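Local coordinates for putative acetoin utilization protein, acetoin dehydrogenase (Thermus thermophilus, PDB 5AWE), which is of unknown function but pairs two CBS domains with an ACT domain, an architecture consistent with sensing small ligands, perhaps in acetoin utilization, at residues A[6-11]-A[30-35]; A[41-46]-A[108-113]; A[92-97]-A[119-124]; A[145-148]-A[153-156]. All blocks are in the same frame, centred on the assembly; numbering follows the deposited sequence.

How the contacts relate
Contacts 1, 2 and 3 lie in the CBS part of the chain, their centres 12 to 13 Å apart and each touching the other two. Contact 1 comes first in sequence; contacts 2 and 3 interleave, because 92-97 falls between the two segments of contact 2. Strands 8-9, 116-122 and 108-113 are neighbours in one mixed sheet, while contact 2 brings the two-stranded sheet 34-39/42-48 against it, so the two CBS sequences form one interlocked unit. Contact 4 stands apart in the ACT domain, a separate body beyond helix 123-133, its centre about 32 Å from that of contact 3. Contacts 3 and 4 both touch the second subunit.

Contact 1. Residues A[6-11]-A[30-35]; sequences WMTKDP and KGFRRL
Phe32 reaches across to Thr8 and Pro11 with the outer atoms of its ring, CE2 and CZ. From CB, which is directed at the 6-11 segment but lies well short of it, the side chain passes to CG, still too far to touch. What aims the ring is the first torsion, with CG anti to the carbonyl carbon and beside the backbone N (chi1 -74°). Moving outward along one side, CD2 is still 4.6 Å from Pro11 CB, and the next atom, CE2, makes the first true contact, 3.9 Å from Pro11 CB and 4.0 Å from Pro11 CA. At the tip, Phe32 CZ meets the methyl CG2 of Thr8 at 4.1 Å. Both aliphatic groups approach the ring obliquely, and Thr8 and Phe32 come at each other from opposite directions.

Strand 8-9 belongs to the mixed sheet that also holds 108-113 and 116-122; as is common in CBS pairs, the beginning of the first CBS sequence pairs with a strand of the second. Thr8 is hydrogen-bonded through its backbone to Ile120 there, and Pro11 also packs on Ile120. Phe32 follows Gly31, which leaves the helix 20-30 region with positive phi, and its side chain also rests on Leu27 of that helix. Thr8 offers its methyl because CG2 is anti to the backbone N; OG1 sits beside that N instead.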
loop_
_atom_site.group_PDB
_atom_site.type_symbol
_atom_site.label_atom_id
_atom_site.label_comp_id
_atom_site.label_asym_id
_atom_site.label_seq_id
_atom_site.Cartn_x
_atom_site.Cartn_y
_atom_site.Cartn_z
ATOM N N TRP A 6 10.393 -25.524 28.885
ATOM C CA TRP A 6 10.370 -24.099 28.611
ATOM C C TRP A 6 9.595 -23.723 27.356
ATOM O O TRP A 6 9.288 -22.543 27.142
ATOM C CB TRP A 6 11.803 -23.576 28.547
ATOM C CG TRP A 6 12.556 -23.901 29.802
ATOM C CD1 TRP A 6 13.303 -25.023 30.049
ATOM C CD2 TRP A 6 12.571 -23.138 31.008
ATOM N NE1 TRP A 6 13.773 -25.004 31.336
ATOM C CE2 TRP A 6 13.340 -23.858 31.948
ATOM C CE3 TRP A 6 12.008 -21.913 31.386
ATOM C CZ2 TRP A 6 13.563 -23.394 33.244
ATOM C CZ3 TRP A 6 12.229 -21.450 32.678
ATOM C CH2 TRP A 6 13.000 -22.192 33.591
HETATM N N MSE A 7 9.261 -24.719 26.539
HETATM C CA MSE A 7 8.516 -24.464 25.307
HETATM C C MSE A 7 7.086 -24.014 25.580
HETATM O O MSE A 7 6.523 -24.303 26.633
HETATM C CB MSE A 7 8.484 -25.716 24.433
HETATM C CG MSE A 7 7.551 -26.803 24.924
HETATM SE SE MSE A 7 7.717 -28.303 23.938
HETATM C CE MSE A 7 6.230 -29.157 24.457
ATOM N N THR A 8 6.509 -23.296 24.623
ATOM C CA THR A 8 5.070 -23.050 24.609
ATOM C C THR A 8 4.383 -24.189 23.861
ATOM O O THR A 8 4.726 -24.485 22.716
ATOM C CB THR A 8 4.740 -21.728 23.898
ATOM O OG1 THR A 8 5.318 -20.638 24.623
ATOM C CG2 THR A 8 3.239 -21.534 23.808
ATOM N N LYS A 9 3.418 -24.828 24.508
ATOM C CA LYS A 9 2.761 -25.986 23.913
ATOM C C LYS A 9 1.638 -25.580 22.960
ATOM O O LYS A 9 1.085 -24.478 23.063
ATOM C CB LYS A 9 2.204 -26.902 25.008
ATOM C CG LYS A 9 3.265 -27.600 25.847
ATOM C CD LYS A 9 2.637 -28.481 26.929
ATOM C CE LYS A 9 1.857 -29.656 26.332
ATOM N NZ LYS A 9 2.735 -30.754 25.816
ATOM N N ASP A 10 1.320 -26.474 22.026
ATOM C CA ASP A 10 0.192 -26.287 21.112
ATOM C C ASP A 10 0.205 -24.927 20.406
ATOM O O ASP A 10 -0.708 -24.119 20.583
ATOM C CB ASP A 10 -1.129 -26.459 21.873
ATOM C CG ASP A 10 -1.254 -27.833 22.519
ATOM O OD1 ASP A 10 -0.747 -28.819 21.938
ATOM O OD2 ASP A 10 -1.858 -27.929 23.609
ATOM N N PRO A 11 1.245 -24.660 19.597
ATOM C CA PRO A 11 1.333 -23.382 18.886
ATOM C C PRO A 11 0.356 -23.322 17.715
ATOM O O PRO A 11 -0.190 -24.347 17.295
ATOM C CB PRO A 11 2.782 -23.335 18.414
ATOM C CG PRO A 11 3.148 -24.766 18.240
ATOM C CD PRO A 11 2.412 -25.518 19.321
ATOM N N LYS A 30 -2.992 -13.508 17.987
ATOM C CA LYS A 30 -2.657 -14.574 18.925
ATOM C C LYS A 30 -1.283 -14.400 19.563
ATOM O O LYS A 30 -0.858 -15.223 20.374
ATOM C CB LYS A 30 -2.763 -15.935 18.230
ATOM C CG LYS A 30 -4.207 -16.296 17.886
ATOM C CD LYS A 30 -4.355 -17.713 17.367
ATOM C CE LYS A 30 -5.749 -18.252 17.663
ATOM N NZ LYS A 30 -6.162 -19.326 16.710
ATOM N N GLY A 31 -0.594 -13.323 19.194
ATOM C CA GLY A 31 0.563 -12.886 19.956
ATOM C C GLY A 31 1.874 -13.562 19.607
ATOM O O GLY A 31 2.878 -13.347 20.285
ATOM N N PHE A 32 1.874 -14.376 18.554
ATOM C CA PHE A 32 3.083 -15.070 18.115
ATOM C C PHE A 32 3.803 -14.290 17.018
ATOM O O PHE A 32 3.359 -13.210 16.620
ATOM C CB PHE A 32 2.734 -16.479 17.622
ATOM C CG PHE A 32 2.391 -17.448 18.731
ATOM C CD1 PHE A 32 1.616 -17.047 19.818
ATOM C CD2 PHE A 32 2.849 -18.766 18.689
ATOM C CE1 PHE A 32 1.305 -17.939 20.844
ATOM C CE2 PHE A 32 2.544 -19.671 19.713
ATOM C CZ PHE A 32 1.772 -19.256 20.791
ATOM N N ARG A 33 4.921 -14.832 16.540
ATOM C CA ARG A 33 5.781 -14.104 15.611
ATOM C C ARG A 33 6.356 -15.040 14.553
ATOM O O ARG A 33 6.861 -14.603 13.523
ATOM C CB ARG A 33 6.914 -13.428 16.384
ATOM C CG ARG A 33 7.442 -12.154 15.751
ATOM C CD ARG A 33 7.996 -11.218 16.819
ATOM N NE ARG A 33 7.020 -10.995 17.883
ATOM C CZ ARG A 33 7.260 -10.310 18.997
ATOM N NH1 ARG A 33 8.455 -9.770 19.208
ATOM N NH2 ARG A 33 6.303 -10.164 19.908
ATOM N N ARG A 34 6.289 -16.335 14.812
ATOM C CA ARG A 34 6.622 -17.300 13.786
ATOM C C ARG A 34 5.529 -18.354 13.685
ATOM O O ARG A 34 4.795 -18.603 14.637
ATOM C CB ARG A 34 7.977 -17.944 14.084
ATOM C CG ARG A 34 8.062 -18.596 15.431
ATOM C CD ARG A 34 9.464 -18.486 15.991
ATOM N NE ARG A 34 9.776 -17.140 16.467
ATOM C CZ ARG A 34 10.784 -16.405 16.009
ATOM N NH1 ARG A 34 11.580 -16.881 15.056
ATOM N NH2 ARG A 34 11.011 -15.202 16.517
ATOM N N LEU A 35 5.419 -18.961 12.515
ATOM C CA LEU A 35 4.283 -19.814 12.217
ATOM C C LEU A 35 4.746 -21.071 11.491
ATOM O O LEU A 35 5.048 -21.034 10.297
ATOM C CB LEU A 35 3.291 -19.042 11.344
ATOM C CG LEU A 35 1.812 -18.982 11.732
ATOM C CD1 LEU A 35 1.639 -19.066 13.241
ATOM C CD2 LEU A 35 1.226 -17.680 11.197
#

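Contact 2. Residues A[41-46]-A[108-113]; sequences GRLVGL and GLPVME
Pro110 and Met112, alternate residues of strand 108-113, receive Leu43 at the junction of two CBS sequences, where the two-stranded sheet 34-39/42-48 meets the mixed sheet of the second, as expected for a CBS pair. The strand begins at Gly108, which has no side chain to offer. Leu109 turns to the other side, onto Ile121 and helix 94-103. Pro110 faces the contact: its side chain crosses that of Leu43 at about a right angle, and Pro110 CB is 4.2 Å from Leu43 CD2. On the same ring, Pro110 CG is 4.6 Å from Leu46 CD2, a looser neighbour. Val111 again points away, onto Val118 and Ile121. Selenomethionine Met112 comes back to the contact, its chain folded at chi2 and chi3 (both -63°), which brings selenium over toward Leu43. Beyond it Glu113 makes a salt bridge to Arg4.

Leu43 itself stands with CG anti to the backbone N (chi1 -172°) and also packs on Pro36 and Met38 of the adjoining strand. A classic beta bulge follows, where Val44 and Gly45 together sit across from Val37 of that strand. A single methyl, CD2 of Leu43, serves both partners, and its distance to Met112 SE is 4.1 Å.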
loop_
_atom_site.group_PDB
_atom_site.type_symbol
_atom_site.label_atom_id
_atom_site.label_comp_id
_atom_site.label_asym_id
_atom_site.label_seq_id
_atom_site.Cartn_x
_atom_site.Cartn_y
_atom_site.Cartn_z
ATOM N N GLY A 41 0.041 -33.492 7.649
ATOM C CA GLY A 41 0.374 -33.815 9.024
ATOM C C GLY A 41 1.870 -33.812 9.291
ATOM O O GLY A 41 2.321 -34.306 10.322
ATOM N N ARG A 42 2.647 -33.264 8.366
ATOM C CA ARG A 42 4.070 -33.108 8.604
ATOM C C ARG A 42 4.513 -31.643 8.489
ATOM O O ARG A 42 3.851 -30.832 7.846
ATOM C CB ARG A 42 4.862 -33.991 7.634
ATOM C CG ARG A 42 5.090 -33.393 6.261
ATOM C CD ARG A 42 6.093 -34.237 5.497
ATOM N NE ARG A 42 7.111 -34.777 6.395
ATOM C CZ ARG A 42 8.134 -35.534 6.009
ATOM N NH1 ARG A 42 9.005 -35.974 6.910
ATOM N NH2 ARG A 42 8.287 -35.850 4.727
ATOM N N LEU A 43 5.627 -31.313 9.135
ATOM C CA LEU A 43 6.170 -29.961 9.100
ATOM C C LEU A 43 6.884 -29.725 7.774
ATOM O O LEU A 43 7.864 -30.396 7.472
ATOM C CB LEU A 43 7.157 -29.774 10.253
ATOM C CG LEU A 43 7.700 -28.365 10.496
ATOM C CD1 LEU A 43 6.563 -27.433 10.890
ATOM C CD2 LEU A 43 8.745 -28.415 11.597
ATOM N N VAL A 44 6.400 -28.779 6.975
ATOM C CA VAL A 44 6.962 -28.596 5.638
ATOM C C VAL A 44 7.611 -27.236 5.429
ATOM O O VAL A 44 8.141 -26.950 4.356
ATOM C CB VAL A 44 5.891 -28.803 4.531
ATOM C CG1 VAL A 44 5.226 -30.157 4.704
ATOM C CG2 VAL A 44 4.861 -27.676 4.561
ATOM N N GLY A 45 7.568 -26.393 6.452
ATOM C CA GLY A 45 8.119 -25.059 6.310
ATOM C C GLY A 45 7.877 -24.185 7.516
ATOM O O GLY A 45 7.166 -24.566 8.442
ATOM N N LEU A 46 8.472 -22.998 7.504
ATOM C CA LEU A 46 8.359 -22.072 8.621
ATOM C C LEU A 46 8.339 -20.634 8.125
ATOM O O LEU A 46 9.079 -20.271 7.205
ATOM C CB LEU A 46 9.526 -22.277 9.591
ATOM C CG LEU A 46 9.467 -21.580 10.956
ATOM C CD1 LEU A 46 10.065 -20.202 10.856
ATOM C CD2 LEU A 46 8.028 -21.515 11.439
ATOM N N GLY A 108 13.395 -18.316 17.117
ATOM C CA GLY A 108 12.358 -19.264 17.468
ATOM C C GLY A 108 12.611 -20.618 16.843
ATOM O O GLY A 108 13.351 -20.730 15.864
ATOM N N LEU A 109 11.992 -21.652 17.401
ATOM C CA LEU A 109 12.347 -23.017 17.046
ATOM C C LEU A 109 11.177 -23.972 17.261
ATOM O O LEU A 109 10.676 -24.119 18.380
ATOM C CB LEU A 109 13.521 -23.466 17.917
ATOM C CG LEU A 109 14.826 -23.992 17.318
ATOM C CD1 LEU A 109 15.266 -23.137 16.137
ATOM C CD2 LEU A 109 15.889 -23.983 18.422
ATOM N N PRO A 110 10.708 -24.617 16.190
ATOM C CA PRO A 110 9.594 -25.549 16.378
ATOM C C PRO A 110 10.101 -26.711 17.239
ATOM O O PRO A 110 11.235 -27.160 17.070
ATOM C CB PRO A 110 9.250 -25.993 14.953
ATOM C CG PRO A 110 9.772 -24.889 14.081
ATOM C CD PRO A 110 11.013 -24.392 14.770
ATOM N N VAL A 111 9.278 -27.187 18.166
ATOM C CA VAL A 111 9.698 -28.296 19.005
ATOM C C VAL A 111 8.988 -29.560 18.569
ATOM O O VAL A 111 7.777 -29.566 18.346
ATOM C CB VAL A 111 9.409 -28.033 20.503
ATOM C CG1 VAL A 111 9.899 -29.213 21.340
ATOM C CG2 VAL A 111 10.096 -26.742 20.949
HETATM N N MSE A 112 9.760 -30.629 18.443
HETATM C CA MSE A 112 9.275 -31.857 17.832
HETATM C C MSE A 112 9.361 -33.034 18.790
HETATM O O MSE A 112 10.148 -33.029 19.735
HETATM C CB MSE A 112 10.099 -32.177 16.580
HETATM C CG MSE A 112 10.114 -31.061 15.547
HETATM SE SE MSE A 112 8.465 -30.741 14.906
HETATM C CE MSE A 112 8.120 -32.285 14.138
ATOM N N GLU A 113 8.538 -34.041 18.536
ATOM C CA GLU A 113 8.838 -35.400 18.967
ATOM C C GLU A 113 8.982 -36.265 17.717
ATOM O O GLU A 113 7.997 -36.736 17.139
ATOM C CB GLU A 113 7.726 -35.926 19.870
ATOM C CG GLU A 113 7.658 -35.204 21.204
ATOM C CD GLU A 113 6.506 -35.666 22.058
ATOM O OE1 GLU A 113 5.884 -36.689 21.704
ATOM O OE2 GLU A 113 6.221 -35.007 23.081
#

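Contact 3. Residues A[92-97]-A[119-124]; sequences APLEKA and GIITVT
Ile121 gives up the most surface here, pressing its side chain onto Leu94 and Ala97 at the start of helix 94-103. This is helix-on-sheet packing inside a CBS domain: the helix lies against strand 116-122, whose central position in the mixed sheet puts Ile121 beneath it. Ile121 runs straight out from the strand, CG1 anti to the backbone N (chi1 -176°) and the chain extended on to CD1. That terminal methyl touches two residues one helical turn apart, 3.6 Å from Leu94 CD2 and 4.2 Å from Ala97 CB. The branch methyl CG2 adds a flank, 4.3 Å from Ala97 CB.

Leu94 approaches at a slant, and only its CD2 branch touches the strand segment; it also packs on Val126 and Ala129 of helix 123-133. Ala97, its CB directed toward the strand, shares Leu109 with Ile121 as a further apolar neighbour. Outside this packing, Glu95 makes salt bridges to Arg142 and Arg184 of the second subunit. Strand 116-122 hands over at Thr122, the N-cap of the next helix, where Thr122 N is hydrogen-bonded to Asp125 OD2. Leu94 and Ala97 are also joined through the backbone, Ala97 N donating to Leu94 O at 3.0 Å.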
loop_
_atom_site.group_PDB
_atom_site.type_symbol
_atom_site.label_atom_id
_atom_site.label_comp_id
_atom_site.label_asym_id
_atom_site.label_seq_id
_atom_site.Cartn_x
_atom_site.Cartn_y
_atom_site.Cartn_z
ATOM N N ALA A 92 15.297 -32.748 24.305
ATOM C CA ALA A 92 16.674 -32.288 24.188
ATOM C C ALA A 92 17.036 -31.348 25.329
ATOM O O ALA A 92 16.158 -30.757 25.971
ATOM C CB ALA A 92 16.874 -31.583 22.863
ATOM N N PRO A 93 18.340 -31.220 25.624
ATOM C CA PRO A 93 18.697 -30.306 26.713
ATOM C C PRO A 93 18.389 -28.876 26.272
ATOM O O PRO A 93 18.538 -28.533 25.099
ATOM C CB PRO A 93 20.193 -30.543 26.926
ATOM C CG PRO A 93 20.670 -31.186 25.666
ATOM C CD PRO A 93 19.508 -31.944 25.094
ATOM N N LEU A 94 17.940 -28.054 27.212
ATOM C CA LEU A 94 17.603 -26.680 26.915
ATOM C C LEU A 94 18.728 -26.037 26.090
ATOM O O LEU A 94 18.451 -25.350 25.103
ATOM C CB LEU A 94 17.357 -25.918 28.228
ATOM C CG LEU A 94 16.867 -24.464 28.196
ATOM C CD1 LEU A 94 18.033 -23.533 27.893
ATOM C CD2 LEU A 94 15.739 -24.308 27.158
ATOM N N GLU A 95 19.981 -26.302 26.468
ATOM C CA GLU A 95 21.150 -25.656 25.850
ATOM C C GLU A 95 21.261 -25.892 24.338
ATOM O O GLU A 95 21.886 -25.103 23.621
ATOM C CB GLU A 95 22.459 -26.125 26.517
ATOM C CG GLU A 95 22.514 -25.950 28.031
ATOM C CD GLU A 95 22.127 -27.218 28.782
ATOM O OE1 GLU A 95 23.030 -27.881 29.321
ATOM O OE2 GLU A 95 20.924 -27.556 28.839
ATOM N N LYS A 96 20.660 -26.972 23.853
ATOM C CA LYS A 96 20.706 -27.281 22.430
ATOM C C LYS A 96 19.927 -26.228 21.644
ATOM O O LYS A 96 20.345 -25.798 20.569
ATOM C CB LYS A 96 20.107 -28.667 22.168
ATOM C CG LYS A 96 20.645 -29.344 20.920
ATOM C CD LYS A 96 19.792 -30.551 20.544
ATOM C CE LYS A 96 20.532 -31.516 19.621
ATOM N NZ LYS A 96 21.284 -32.547 20.395
ATOM N N ALA A 97 18.797 -25.805 22.195
ATOM C CA ALA A 97 17.979 -24.799 21.544
ATOM C C ALA A 97 18.776 -23.508 21.416
ATOM O O ALA A 97 18.815 -22.904 20.341
ATOM C CB ALA A 97 16.693 -24.558 22.344
ATOM N N GLY A 119 5.329 -28.244 20.257
ATOM C CA GLY A 119 5.345 -26.875 20.733
ATOM C C GLY A 119 6.364 -25.980 20.053
ATOM O O GLY A 119 6.905 -26.301 18.990
ATOM N N ILE A 120 6.631 -24.840 20.676
ATOM C CA ILE A 120 7.571 -23.896 20.113
ATOM C C ILE A 120 8.374 -23.224 21.231
ATOM O O ILE A 120 7.819 -22.843 22.261
ATOM C CB ILE A 120 6.808 -22.855 19.266
ATOM C CG1 ILE A 120 7.771 -22.121 18.343
ATOM C CG2 ILE A 120 6.060 -21.888 20.167
ATOM C CD1 ILE A 120 7.154 -21.803 17.013
ATOM N N ILE A 121 9.683 -23.104 21.039
ATOM C CA ILE A 121 10.536 -22.469 22.043
ATOM C C ILE A 121 11.289 -21.279 21.445
ATOM O O ILE A 121 11.870 -21.369 20.354
ATOM C CB ILE A 121 11.549 -23.484 22.647
ATOM C CG1 ILE A 121 12.363 -22.815 23.764
ATOM C CG2 ILE A 121 12.470 -24.019 21.559
ATOM C CD1 ILE A 121 13.192 -23.790 24.611
ATOM N N THR A 122 11.266 -20.156 22.155
ATOM C CA THR A 122 11.837 -18.925 21.621
ATOM C C THR A 122 13.034 -18.466 22.436
ATOM O O THR A 122 13.369 -19.063 23.465
ATOM C CB THR A 122 10.802 -17.786 21.609
ATOM O OG1 THR A 122 10.503 -17.403 22.956
ATOM C CG2 THR A 122 9.513 -18.244 20.921
ATOM N N VAL A 123 13.669 -17.396 21.966
ATOM C CA VAL A 123 14.818 -16.816 22.647
ATOM C C VAL A 123 14.478 -16.346 24.053
ATOM O O VAL A 123 15.294 -16.483 24.959
ATOM C CB VAL A 123 15.424 -15.633 21.849
ATOM C CG1 VAL A 123 16.139 -16.161 20.620
ATOM C CG2 VAL A 123 14.328 -14.652 21.425
ATOM N N THR A 124 13.277 -15.818 24.262
ATOM C CA THR A 124 12.942 -15.347 25.601
ATOM C C THR A 124 12.629 -16.516 26.534
ATOM O O THR A 124 12.743 -16.380 27.751
ATOM C CB THR A 124 11.748 -14.329 25.598
ATOM O OG1 THR A 124 10.525 -14.994 25.266
ATOM C CG2 THR A 124 12.003 -13.221 24.580
#

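Contact 4. Residues A[145-148]-A[153-156]; sequences VDIP and ALAQ
In the ACT domain, the first strand turns through a short loop into the first helix, and Ile147 and Pro148 at the strand's end meet Ala153 and Leu154 at the helix start. Ile147 carries most of it on the strand side. Its CG1 occupies the crowded position between the backbone N and the carbonyl carbon (chi1 57°), and from there the chain extends to CD1, which settles against the helix backbone: Ile147 CD1 is 3.8 Å from Leu154 CA and 4.0 Å from Leu154 CB. The same methyl is 4.2 Å from Ala153 CB.

Such packing of helix on sheet belongs to the βαββαβ ACT fold, in which strand 141-148 lies between 178-186 and 203-209. The loop joining this strand to this helix lines the ligand site in many ACT domains; whether it does so in this protein is not known. Ala153 points its methyl at the strand end, with CB 3.9 Å from Pro148 CD and, more tightly, 3.1 Å from Pro148 O. Leu154 also packs on Ile166 of the second subunit. Between Val145 and Ile147, Asp146 turns away from the helix and forms a salt bridge from OD2 to Arg180.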
loop_
_atom_site.group_PDB
_atom_site.type_symbol
_atom_site.label_atom_id
_atom_site.label_comp_id
_atom_site.label_asym_id
_atom_site.label_seq_id
_atom_site.Cartn_x
_atom_site.Cartn_y
_atom_site.Cartn_z
ATOM N N VAL A 145 35.758 -14.799 41.088
ATOM C CA VAL A 145 36.928 -15.262 41.812
ATOM C C VAL A 145 37.877 -15.998 40.879
ATOM O O VAL A 145 37.446 -16.759 40.007
ATOM C CB VAL A 145 36.518 -16.188 42.983
ATOM C CG1 VAL A 145 35.536 -17.242 42.496
ATOM C CG2 VAL A 145 37.748 -16.855 43.582
ATOM N N ASP A 146 39.171 -15.753 41.062
ATOM C CA ASP A 146 40.202 -16.424 40.284
ATOM C C ASP A 146 40.823 -17.539 41.103
ATOM O O ASP A 146 41.440 -17.292 42.144
ATOM C CB ASP A 146 41.290 -15.430 39.871
ATOM C CG ASP A 146 40.824 -14.471 38.795
ATOM O OD1 ASP A 146 39.852 -14.797 38.078
ATOM O OD2 ASP A 146 41.428 -13.388 38.662
ATOM N N ILE A 147 40.661 -18.770 40.633
ATOM C CA ILE A 147 41.259 -19.919 41.292
ATOM C C ILE A 147 42.327 -20.484 40.376
ATOM O O ILE A 147 42.276 -20.286 39.156
ATOM C CB ILE A 147 40.212 -21.022 41.569
ATOM C CG1 ILE A 147 39.545 -21.448 40.255
ATOM C CG2 ILE A 147 39.179 -20.524 42.570
ATOM C CD1 ILE A 147 38.629 -22.656 40.388
ATOM N N PRO A 148 43.318 -21.182 40.944
ATOM C CA PRO A 148 44.368 -21.749 40.091
ATOM C C PRO A 148 43.688 -22.693 39.107
ATOM O O PRO A 148 42.670 -23.299 39.439
ATOM C CB PRO A 148 45.274 -22.496 41.072
ATOM C CG PRO A 148 44.988 -21.881 42.399
ATOM C CD PRO A 148 43.535 -21.493 42.367
ATOM N N ALA A 153 41.378 -27.410 42.225
ATOM C CA ALA A 153 41.202 -26.079 42.816
ATOM C C ALA A 153 39.757 -25.706 43.156
ATOM O O ALA A 153 39.501 -25.084 44.184
ATOM C CB ALA A 153 41.806 -25.005 41.895
ATOM N N LEU A 154 38.815 -26.073 42.296
ATOM C CA LEU A 154 37.433 -25.644 42.480
ATOM C C LEU A 154 36.838 -26.309 43.726
ATOM O O LEU A 154 36.166 -25.661 44.538
ATOM C CB LEU A 154 36.605 -25.985 41.245
ATOM C CG LEU A 154 35.243 -25.289 41.152
ATOM C CD1 LEU A 154 34.731 -25.366 39.719
ATOM C CD2 LEU A 154 34.259 -25.929 42.104
ATOM N N ALA A 155 37.107 -27.596 43.889
ATOM C CA ALA A 155 36.721 -28.282 45.108
ATOM C C ALA A 155 37.241 -27.526 46.335
ATOM O O ALA A 155 36.515 -27.338 47.320
ATOM C CB ALA A 155 37.264 -29.700 45.092
ATOM N N GLN A 156 38.495 -27.086 46.274
ATOM C CA GLN A 156 39.115 -26.410 47.416
ATOM C C GLN A 156 38.487 -25.035 47.662
ATOM O O GLN A 156 38.210 -24.677 48.803
ATOM C CB GLN A 156 40.630 -26.282 47.194
ATOM C CG GLN A 156 41.360 -25.376 48.184
ATOM C CD GLN A 156 41.536 -26.003 49.554
ATOM O OE1 GLN A 156 42.183 -27.042 49.694
ATOM N NE2 GLN A 156 40.960 -25.370 50.578
#